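Local coordinates for head completion protein gp6 (Enterobacteria phage HK97, PDB 3JVO) that forms a thirteen-membered connector ring that completes the phage head, links the portal protein to gp7 and leaves an open channel for DNA ejection, at residues Val5-Lys15 with Asp26-Phe37; Pro56-Leu65 with Asn85-His95. All coordinates share one frame; numbering follows the deposited sequence.

Contact 1 of 2, residues Val5-Lys15 with Asp26-Phe37; sequences VLDVISLSLFK and DELITLYAQAAF
F14 and A33 meet where helix 11-17 of this mostly helical gp6-like head-tail connector fold crosses helix 26-44, the axes of 11-15 and 26-37 making an angle of 91°. The pair illustrates how a small residue lets an aromatic ring settle onto a helix: A33 CB stands over one face, 3.7 Å from the F14 ring centroid and only 15° off its normal, while I9 CG2 lies over the opposite face. The packing is equally tight at V5. Its CG2, placed anti to the backbone N, reaches 3.4 Å from F37 CB, and V5 and F37 lie alongside one another, pointing opposite ways. L11 completes this apolar layer, with CD1 3.6 Å from I29 CG2. Toward solvent the fit relaxes. L6 CD1 merely grazes T30 CG2 at 4.2 Å, and the outer end is polar: K15 NZ forms a salt bridge of 2.9 Å with D26 OD1, arriving on the syn side but 23° out of the carboxylate plane. D23, in the same chain, is a second carboxylate partner of this ammonium, so K15 probably balances both acids. D26 O accepts twice, from T30 N and T30 OG1 on opposite faces of its plane, with T30 OG1 2.6 Å from D26 O.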
loop_
_atom_site.group_PDB
_atom_site.type_symbol
_atom_site.label_atom_id
_atom_site.label_comp_id
_atom_site.label_asym_id
_atom_site.label_seq_id
_atom_site.Cartn_x
_atom_site.Cartn_y
_atom_site.Cartn_z
ATOM N N VAL G 5 -26.722 13.912 -39.251
ATOM C CA VAL G 5 -26.019 14.525 -38.107
ATOM C C VAL G 5 -25.355 15.868 -38.464
ATOM O O VAL G 5 -25.369 16.785 -37.666
ATOM C CB VAL G 5 -25.004 13.555 -37.421
ATOM C CG1 VAL G 5 -23.892 13.172 -38.343
ATOM C CG2 VAL G 5 -24.452 14.179 -36.121
ATOM N N LEU G 6 -24.820 15.987 -39.679
ATOM C CA LEU G 6 -24.171 17.227 -40.110
ATOM C C LEU G 6 -25.132 18.418 -40.301
ATOM O O LEU G 6 -24.678 19.547 -40.405
ATOM C CB LEU G 6 -23.295 16.998 -41.350
ATOM C CG LEU G 6 -22.123 16.014 -41.139
ATOM C CD1 LEU G 6 -21.309 15.839 -42.421
ATOM C CD2 LEU G 6 -21.225 16.481 -40.004
ATOM N N ASP G 7 -26.446 18.170 -40.328
ATOM C CA ASP G 7 -27.437 19.253 -40.339
ATOM C C ASP G 7 -27.735 19.724 -38.936
ATOM O O ASP G 7 -28.335 20.782 -38.747
ATOM C CB ASP G 7 -28.756 18.786 -40.951
ATOM C CG ASP G 7 -28.671 18.551 -42.447
ATOM O OD1 ASP G 7 -27.794 19.161 -43.110
ATOM O OD2 ASP G 7 -29.503 17.752 -42.952
ATOM N N VAL G 8 -27.359 18.902 -37.957
ATOM C CA VAL G 8 -27.535 19.185 -36.531
ATOM C C VAL G 8 -26.262 19.874 -35.996
ATOM O O VAL G 8 -26.337 20.919 -35.373
ATOM C CB VAL G 8 -27.842 17.864 -35.752
ATOM C CG1 VAL G 8 -28.019 18.106 -34.253
ATOM C CG2 VAL G 8 -29.081 17.154 -36.329
ATOM N N ILE G 9 -25.091 19.278 -36.245
ATOM C CA ILE G 9 -23.813 19.872 -35.867
ATOM C C ILE G 9 -22.905 19.798 -37.064
ATOM O O ILE G 9 -22.633 18.713 -37.573
ATOM C CB ILE G 9 -23.126 19.092 -34.732
ATOM C CG1 ILE G 9 -24.009 19.041 -33.492
ATOM C CG2 ILE G 9 -21.725 19.700 -34.405
ATOM C CD1 ILE G 9 -23.533 18.036 -32.449
ATOM N N SER G 10 -22.398 20.941 -37.502
ATOM C CA SER G 10 -21.548 20.971 -38.697
ATOM C C SER G 10 -20.246 20.190 -38.499
ATOM O O SER G 10 -19.776 20.012 -37.382
ATOM C CB SER G 10 -21.223 22.407 -39.068
ATOM O OG SER G 10 -20.326 22.941 -38.105
ATOM N N LEU G 11 -19.672 19.729 -39.600
ATOM C CA LEU G 11 -18.383 19.043 -39.579
ATOM C C LEU G 11 -17.293 19.923 -38.971
ATOM O O LEU G 11 -16.435 19.444 -38.227
ATOM C CB LEU G 11 -17.986 18.627 -41.004
ATOM C CG LEU G 11 -16.671 17.870 -41.168
ATOM C CD1 LEU G 11 -16.699 16.619 -40.325
ATOM C CD2 LEU G 11 -16.428 17.508 -42.653
ATOM N N SER G 12 -17.332 21.207 -39.310
ATOM C CA SER G 12 -16.456 22.203 -38.726
ATOM C C SER G 12 -16.521 22.210 -37.195
ATOM O O SER G 12 -15.494 22.259 -36.537
ATOM C CB SER G 12 -16.823 23.586 -39.264
ATOM O OG SER G 12 -15.993 24.577 -38.685
ATOM N N LEU G 13 -17.727 22.157 -36.634
ATOM C CA LEU G 13 -17.888 22.086 -35.184
ATOM C C LEU G 13 -17.366 20.785 -34.580
ATOM O O LEU G 13 -16.708 20.820 -33.543
ATOM C CB LEU G 13 -19.333 22.324 -34.776
ATOM C CG LEU G 13 -19.794 23.777 -34.620
ATOM C CD1 LEU G 13 -21.256 23.777 -34.231
ATOM C CD2 LEU G 13 -19.001 24.502 -33.558
ATOM N N PHE G 14 -17.644 19.647 -35.215
ATOM C CA PHE G 14 -17.072 18.371 -34.745
ATOM C C PHE G 14 -15.548 18.443 -34.661
ATOM O O PHE G 14 -14.967 18.011 -33.676
ATOM C CB PHE G 14 -17.466 17.200 -35.639
ATOM C CG PHE G 14 -18.819 16.684 -35.376
ATOM C CD1 PHE G 14 -19.112 16.032 -34.170
ATOM C CD2 PHE G 14 -19.832 16.846 -36.325
ATOM C CE1 PHE G 14 -20.388 15.558 -33.911
ATOM C CE2 PHE G 14 -21.117 16.368 -36.071
ATOM C CZ PHE G 14 -21.397 15.721 -34.858
ATOM N N LYS G 15 -14.917 19.019 -35.679
ATOM C CA LYS G 15 -13.473 19.155 -35.698
ATOM C C LYS G 15 -12.939 20.059 -34.604
ATOM O O LYS G 15 -11.869 19.807 -34.068
ATOM C CB LYS G 15 -12.997 19.663 -37.046
ATOM C CG LYS G 15 -13.133 18.637 -38.183
ATOM C CD LYS G 15 -12.296 19.120 -39.368
ATOM C CE LYS G 15 -12.979 18.867 -40.675
ATOM N NZ LYS G 15 -12.249 19.479 -41.865
ATOM N N ASP G 26 -11.867 13.703 -43.116
ATOM C CA ASP G 26 -13.282 14.107 -43.093
ATOM C C ASP G 26 -14.233 12.912 -43.127
ATOM O O ASP G 26 -15.244 12.909 -42.440
ATOM C CB ASP G 26 -13.592 15.066 -44.254
ATOM C CG ASP G 26 -12.928 16.444 -44.094
ATOM O OD1 ASP G 26 -12.473 16.809 -42.985
ATOM O OD2 ASP G 26 -12.863 17.180 -45.098
ATOM N N GLU G 27 -13.906 11.909 -43.923
ATOM C CA GLU G 27 -14.724 10.698 -44.012
ATOM C C GLU G 27 -14.736 9.881 -42.703
ATOM O O GLU G 27 -15.787 9.482 -42.221
ATOM C CB GLU G 27 -14.266 9.855 -45.197
ATOM C CG GLU G 27 -15.063 8.591 -45.414
ATOM C CD GLU G 27 -14.725 7.847 -46.714
ATOM O OE1 GLU G 27 -13.545 7.866 -47.179
ATOM O OE2 GLU G 27 -15.670 7.218 -47.266
ATOM N N LEU G 28 -13.569 9.663 -42.112
ATOM C CA LEU G 28 -13.509 9.017 -40.800
ATOM C C LEU G 28 -14.268 9.802 -39.722
ATOM O O LEU G 28 -15.123 9.246 -38.999
ATOM C CB LEU G 28 -12.054 8.803 -40.378
ATOM C CG LEU G 28 -11.900 8.011 -39.071
ATOM C CD1 LEU G 28 -12.268 6.559 -39.240
ATOM C CD2 LEU G 28 -10.455 8.150 -38.609
ATOM N N ILE G 29 -13.968 11.095 -39.624
ATOM C CA ILE G 29 -14.642 11.983 -38.658
ATOM C C ILE G 29 -16.169 11.964 -38.829
ATOM O O ILE G 29 -16.928 11.860 -37.843
ATOM C CB ILE G 29 -14.072 13.425 -38.729
ATOM C CG1 ILE G 29 -12.643 13.429 -38.156
ATOM C CG2 ILE G 29 -14.999 14.404 -37.999
ATOM C CD1 ILE G 29 -11.865 14.706 -38.454
ATOM N N THR G 30 -16.608 12.037 -40.085
ATOM C CA THR G 30 -18.033 11.921 -40.424
ATOM C C THR G 30 -18.642 10.605 -39.933
ATOM O O THR G 30 -19.784 10.598 -39.425
ATOM C CB THR G 30 -18.287 12.122 -41.940
ATOM O OG1 THR G 30 -17.836 13.435 -42.316
ATOM C CG2 THR G 30 -19.776 11.978 -42.292
ATOM N N LEU G 31 -17.887 9.506 -40.050
ATOM C CA LEU G 31 -18.359 8.203 -39.579
ATOM C C LEU G 31 -18.538 8.195 -38.049
ATOM O O LEU G 31 -19.541 7.677 -37.522
ATOM C CB LEU G 31 -17.415 7.083 -40.053
ATOM C CG LEU G 31 -17.778 5.629 -39.726
ATOM C CD1 LEU G 31 -16.906 4.577 -40.476
ATOM C CD2 LEU G 31 -17.710 5.369 -38.181
ATOM N N TYR G 32 -17.590 8.791 -37.335
ATOM C CA TYR G 32 -17.686 8.889 -35.883
ATOM C C TYR G 32 -18.901 9.736 -35.474
ATOM O O TYR G 32 -19.607 9.405 -34.527
ATOM C CB TYR G 32 -16.434 9.539 -35.284
ATOM C CG TYR G 32 -15.132 8.743 -35.375
ATOM C CD1 TYR G 32 -15.124 7.354 -35.406
ATOM C CD2 TYR G 32 -13.905 9.412 -35.417
ATOM C CE1 TYR G 32 -13.911 6.631 -35.480
ATOM C CE2 TYR G 32 -12.689 8.708 -35.501
ATOM C CZ TYR G 32 -12.693 7.334 -35.518
ATOM O OH TYR G 32 -11.480 6.654 -35.589
ATOM N N ALA G 33 -19.112 10.830 -36.186
ATOM C CA ALA G 33 -20.227 11.745 -35.926
ATOM C C ALA G 33 -21.548 11.018 -36.134
ATOM O O ALA G 33 -22.459 11.145 -35.321
ATOM C CB ALA G 33 -20.138 12.961 -36.823
ATOM N N GLN G 34 -21.638 10.253 -37.228
ATOM C CA GLN G 34 -22.844 9.498 -37.544
ATOM C C GLN G 34 -23.100 8.422 -36.490
ATOM O O GLN G 34 -24.244 8.216 -36.072
ATOM C CB GLN G 34 -22.735 8.877 -38.933
ATOM C CG GLN G 34 -22.728 9.917 -40.084
ATOM C CD GLN G 34 -22.381 9.295 -41.426
ATOM O OE1 GLN G 34 -21.762 8.228 -41.487
ATOM N NE2 GLN G 34 -22.781 9.958 -42.515
ATOM N N ALA G 35 -22.030 7.746 -36.059
ATOM C CA ALA G 35 -22.119 6.710 -35.053
ATOM C C ALA G 35 -22.581 7.297 -33.725
ATOM O O ALA G 35 -23.424 6.717 -33.052
ATOM C CB ALA G 35 -20.783 6.012 -34.885
ATOM N N ALA G 36 -22.017 8.439 -33.337
ATOM C CA ALA G 36 -22.377 9.077 -32.072
ATOM C C ALA G 36 -23.824 9.542 -32.076
ATOM O O ALA G 36 -24.525 9.445 -31.066
ATOM C CB ALA G 36 -21.475 10.236 -31.804
ATOM N N PHE G 37 -24.254 10.089 -33.206
ATOM C CA PHE G 37 -25.612 10.581 -33.340
ATOM C C PHE G 37 -26.599 9.428 -33.308
ATOM O O PHE G 37 -27.590 9.485 -32.572
ATOM C CB PHE G 37 -25.762 11.378 -34.629
ATOM C CG PHE G 37 -27.120 12.020 -34.804
ATOM C CD1 PHE G 37 -27.519 13.094 -33.995
ATOM C CD2 PHE G 37 -27.974 11.590 -35.813
ATOM C CE1 PHE G 37 -28.789 13.696 -34.176
ATOM C CE2 PHE G 37 -29.234 12.184 -36.008
ATOM C CZ PHE G 37 -29.640 13.233 -35.189
#

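Contact 2 of 2, residues Pro56-Leu65 with Asn85-His95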
loop_
_atom_site.group_PDB
_atom_site.type_symbol
_atom_site.label_atom_id
_atom_site.label_comp_id
_atom_site.label_asym_id
_atom_site.label_seq_id
_atom_site.Cartn_x
_atom_site.Cartn_y
_atom_site.Cartn_z
ATOM N N PRO G 56 -32.560 18.822 -29.113
ATOM C CA PRO G 56 -32.213 19.728 -28.023
ATOM C C PRO G 56 -30.711 19.937 -27.845
ATOM O O PRO G 56 -29.901 19.051 -28.162
ATOM C CB PRO G 56 -32.765 19.016 -26.781
ATOM C CG PRO G 56 -33.747 18.024 -27.289
ATOM C CD PRO G 56 -33.225 17.602 -28.623
ATOM N N ALA G 57 -30.363 21.093 -27.290
ATOM C CA ALA G 57 -28.986 21.439 -27.017
ATOM C C ALA G 57 -28.278 20.400 -26.124
ATOM O O ALA G 57 -27.135 20.057 -26.394
ATOM C CB ALA G 57 -28.896 22.842 -26.418
ATOM N N ALA G 58 -28.943 19.887 -25.080
ATOM C CA ALA G 58 -28.268 18.929 -24.186
ATOM C C ALA G 58 -27.891 17.656 -24.961
ATOM O O ALA G 58 -26.822 17.069 -24.723
ATOM C CB ALA G 58 -29.135 18.588 -22.967
ATOM N N VAL G 59 -28.772 17.226 -25.868
ATOM C CA VAL G 59 -28.498 16.045 -26.693
ATOM C C VAL G 59 -27.336 16.350 -27.650
ATOM O O VAL G 59 -26.454 15.521 -27.857
ATOM C CB VAL G 59 -29.792 15.530 -27.420
ATOM C CG1 VAL G 59 -29.505 14.370 -28.373
ATOM C CG2 VAL G 59 -30.833 15.097 -26.386
ATOM N N LYS G 60 -27.292 17.554 -28.200
ATOM C CA LYS G 60 -26.155 17.928 -29.009
ATOM C C LYS G 60 -24.840 17.812 -28.192
ATOM O O LYS G 60 -23.831 17.300 -28.678
ATOM C CB LYS G 60 -26.374 19.316 -29.595
ATOM C CG LYS G 60 -27.384 19.329 -30.759
ATOM C CD LYS G 60 -27.814 20.736 -31.176
ATOM C CE LYS G 60 -26.629 21.588 -31.632
ATOM N NZ LYS G 60 -27.052 22.919 -32.257
ATOM N N GLY G 61 -24.885 18.248 -26.934
ATOM C CA GLY G 61 -23.767 18.109 -26.014
ATOM C C GLY G 61 -23.325 16.672 -25.833
ATOM O O GLY G 61 -22.121 16.393 -25.857
ATOM N N ALA G 62 -24.281 15.761 -25.648
ATOM C CA ALA G 62 -23.945 14.339 -25.552
ATOM C C ALA G 62 -23.304 13.765 -26.831
ATOM O O ALA G 62 -22.350 12.996 -26.756
ATOM C CB ALA G 62 -25.178 13.490 -25.124
ATOM N N VAL G 63 -23.830 14.122 -27.998
ATOM C CA VAL G 63 -23.283 13.625 -29.256
ATOM C C VAL G 63 -21.807 14.050 -29.392
ATOM O O VAL G 63 -20.954 13.268 -29.800
ATOM C CB VAL G 63 -24.108 14.142 -30.468
ATOM C CG1 VAL G 63 -23.383 13.844 -31.802
ATOM C CG2 VAL G 63 -25.533 13.539 -30.476
ATOM N N LEU G 64 -21.523 15.298 -29.045
ATOM C CA LEU G 64 -20.150 15.800 -29.076
ATOM C C LEU G 64 -19.244 14.969 -28.174
ATOM O O LEU G 64 -18.112 14.668 -28.546
ATOM C CB LEU G 64 -20.093 17.262 -28.658
ATOM C CG LEU G 64 -20.555 18.319 -29.665
ATOM C CD1 LEU G 64 -20.472 19.703 -28.981
ATOM C CD2 LEU G 64 -19.715 18.328 -30.957
ATOM N N LEU G 65 -19.744 14.568 -26.999
ATOM C CA LEU G 65 -18.907 13.806 -26.063
ATOM C C LEU G 65 -18.668 12.380 -26.561
ATOM O O LEU G 65 -17.556 11.828 -26.465
ATOM C CB LEU G 65 -19.534 13.788 -24.675
ATOM C CG LEU G 65 -19.588 15.120 -23.898
ATOM C CD1 LEU G 65 -20.585 14.987 -22.780
ATOM C CD2 LEU G 65 -18.194 15.430 -23.351
ATOM N N ASN G 85 -17.236 9.413 -18.232
ATOM C CA ASN G 85 -17.560 10.806 -17.930
ATOM C C ASN G 85 -19.089 10.901 -17.838
ATOM O O ASN G 85 -19.792 10.690 -18.820
ATOM C CB ASN G 85 -16.976 11.737 -19.008
ATOM C CG ASN G 85 -17.511 13.162 -18.931
ATOM O OD1 ASN G 85 -18.333 13.484 -18.092
ATOM N ND2 ASN G 85 -17.045 14.012 -19.819
ATOM N N ALA G 86 -19.583 11.205 -16.641
ATOM C CA ALA G 86 -21.018 11.215 -16.301
ATOM C C ALA G 86 -21.851 12.183 -17.130
ATOM O O ALA G 86 -23.043 11.958 -17.323
ATOM C CB ALA G 86 -21.200 11.528 -14.818
ATOM N N ALA G 87 -21.227 13.253 -17.616
ATOM C CA ALA G 87 -21.933 14.287 -18.377
ATOM C C ALA G 87 -22.696 13.746 -19.597
ATOM O O ALA G 87 -23.771 14.241 -19.909
ATOM C CB ALA G 87 -20.977 15.398 -18.799
ATOM N N ALA G 88 -22.151 12.730 -20.273
ATOM C CA ALA G 88 -22.785 12.198 -21.487
ATOM C C ALA G 88 -24.151 11.570 -21.217
ATOM O O ALA G 88 -25.122 11.981 -21.845
ATOM C CB ALA G 88 -21.862 11.207 -22.224
ATOM N N GLU G 89 -24.224 10.595 -20.299
ATOM C CA GLU G 89 -25.520 9.989 -19.928
ATOM C C GLU G 89 -26.486 10.988 -19.291
ATOM O O GLU G 89 -27.674 10.946 -19.572
ATOM C CB GLU G 89 -25.369 8.717 -19.056
ATOM C CG GLU G 89 -24.500 8.875 -17.785
ATOM C CD GLU G 89 -25.306 8.899 -16.459
ATOM O OE1 GLU G 89 -26.562 9.067 -16.504
ATOM O OE2 GLU G 89 -24.666 8.757 -15.371
ATOM N N ARG G 90 -25.971 11.887 -18.453
ATOM C CA ARG G 90 -26.807 12.914 -17.822
ATOM C C ARG G 90 -27.428 13.867 -18.844
ATOM O O ARG G 90 -28.616 14.145 -18.779
ATOM C CB ARG G 90 -26.038 13.666 -16.717
ATOM C CG ARG G 90 -25.889 12.795 -15.471
ATOM C CD ARG G 90 -24.900 13.315 -14.444
ATOM N NE ARG G 90 -24.683 12.281 -13.423
ATOM C CZ ARG G 90 -23.794 12.338 -12.430
ATOM N NH1 ARG G 90 -23.000 13.395 -12.265
ATOM N NH2 ARG G 90 -23.695 11.319 -11.591
HETATM N N MSE G 91 -26.638 14.318 -19.811
HETATM C CA MSE G 91 -27.159 15.142 -20.902
HETATM C C MSE G 91 -28.289 14.422 -21.646
HETATM O O MSE G 91 -29.253 15.046 -22.044
HETATM C CB MSE G 91 -26.058 15.473 -21.912
HETATM C CG MSE G 91 -24.936 16.373 -21.399
HETATM SE SE MSE G 91 -25.521 18.209 -21.392
HETATM C CE MSE G 91 -23.794 18.844 -21.890
HETATM N N MSE G 92 -28.151 13.112 -21.833
HETATM C CA MSE G 92 -29.147 12.307 -22.569
HETATM C C MSE G 92 -30.393 11.973 -21.733
HETATM O O MSE G 92 -31.510 11.916 -22.252
HETATM C CB MSE G 92 -28.504 11.009 -23.055
HETATM C CG MSE G 92 -27.792 11.078 -24.398
HETATM SE SE MSE G 92 -27.074 9.311 -24.848
HETATM C CE MSE G 92 -25.594 9.115 -23.624
ATOM N N PHE G 93 -30.194 11.751 -20.438
ATOM C CA PHE G 93 -31.244 11.242 -19.549
ATOM C C PHE G 93 -32.422 12.204 -19.492
ATOM O O PHE G 93 -33.573 11.787 -19.504
ATOM C CB PHE G 93 -30.654 10.989 -18.152
ATOM C CG PHE G 93 -31.670 10.600 -17.099
ATOM C CD1 PHE G 93 -31.976 9.259 -16.864
ATOM C CD2 PHE G 93 -32.291 11.576 -16.311
ATOM C CE1 PHE G 93 -32.906 8.906 -15.875
ATOM C CE2 PHE G 93 -33.215 11.230 -15.332
ATOM C CZ PHE G 93 -33.523 9.896 -15.114
ATOM N N ILE G 94 -32.112 13.497 -19.455
ATOM C CA ILE G 94 -33.131 14.545 -19.338
ATOM C C ILE G 94 -33.955 14.741 -20.631
ATOM O O ILE G 94 -34.924 15.497 -20.647
ATOM C CB ILE G 94 -32.527 15.876 -18.797
ATOM C CG1 ILE G 94 -31.252 16.244 -19.540
ATOM C CG2 ILE G 94 -32.211 15.763 -17.319
ATOM C CD1 ILE G 94 -31.426 17.340 -20.509
ATOM N N HIS G 95 -33.576 14.033 -21.697
ATOM C CA HIS G 95 -34.346 14.026 -22.951
ATOM C C HIS G 95 -34.724 12.613 -23.409
ATOM O O HIS G 95 -35.051 12.374 -24.581
ATOM C CB HIS G 95 -33.610 14.794 -24.047
ATOM C CG HIS G 95 -33.697 16.279 -23.892
ATOM N ND1 HIS G 95 -32.601 17.063 -23.596
ATOM C CD2 HIS G 95 -34.753 17.121 -23.971
ATOM C CE1 HIS G 95 -32.978 18.326 -23.510
ATOM N NE2 HIS G 95 -34.280 18.387 -23.731
#
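The imidazole of H95 carries P56 on one face and A58 CB at its edge, near the ring plane. P56 CB sits 3.5 Å from the H95 ring centroid and 20° off the normal, a CH-pi contact offset toward the rim. V59 CG2 comes in obliquely, nearest to H95 CB at 3.6 Å. This ring closes one end of an antiparallel helix pair, 57-65 against 87-93, whose axes run at 152° and come within 8.0 Å. Small residues make this approach possible: A58, G61 and A62 present little or no side chain toward the partner. A58 CB lies 3.6 Å from I94 CD1, and A62 CB is 3.6 Å from M92 CG and also touches A88 O. The M91 side chain, a selenomethionine bent at chi2 and chi3, runs past A58, its SE 4.0 Å from A58 CB, and brings CE to 4.2 Å from G61 CA. Further along, L65 lays CD1 against A87 and A88, 3.7 Å from A88 N. There N85 OD1 accepts from A87 N, well above the carbonyl plane, and from Q77 of one neighbouring subunit, while N85 ND2 bonds T75 O of another neighbouring subunit. Between the two segments the chemistry is therefore one of apolar contact and close fit, whereas several polar groups, such as N85, A58 N and I94 O, bond to neighbouring subunits, consistent with a helix pair built into the thirteen-membered ring.

From the N terminus, the chain passes through helices 5-8 and 11-17 and turns back after a short connection, so that contact 1 closes a ten-residue loop against the first part of helix 26-44. Only then does helix 57-72 begin; contact 2 closes the longer excursion through strands 77-78 and 83-84, bringing helix 87-93 back to it. The two closures are in series, neither nested nor crossed, and lie on opposite sides of the chain's centre, about 16 Å apart between their own centres. Helix 57-72 bridges them: A36 CB packs on V63 O at 3.7 Å, V8 meets K60, and F14 touches L64, joining the N-terminal helices to the C-terminal pair.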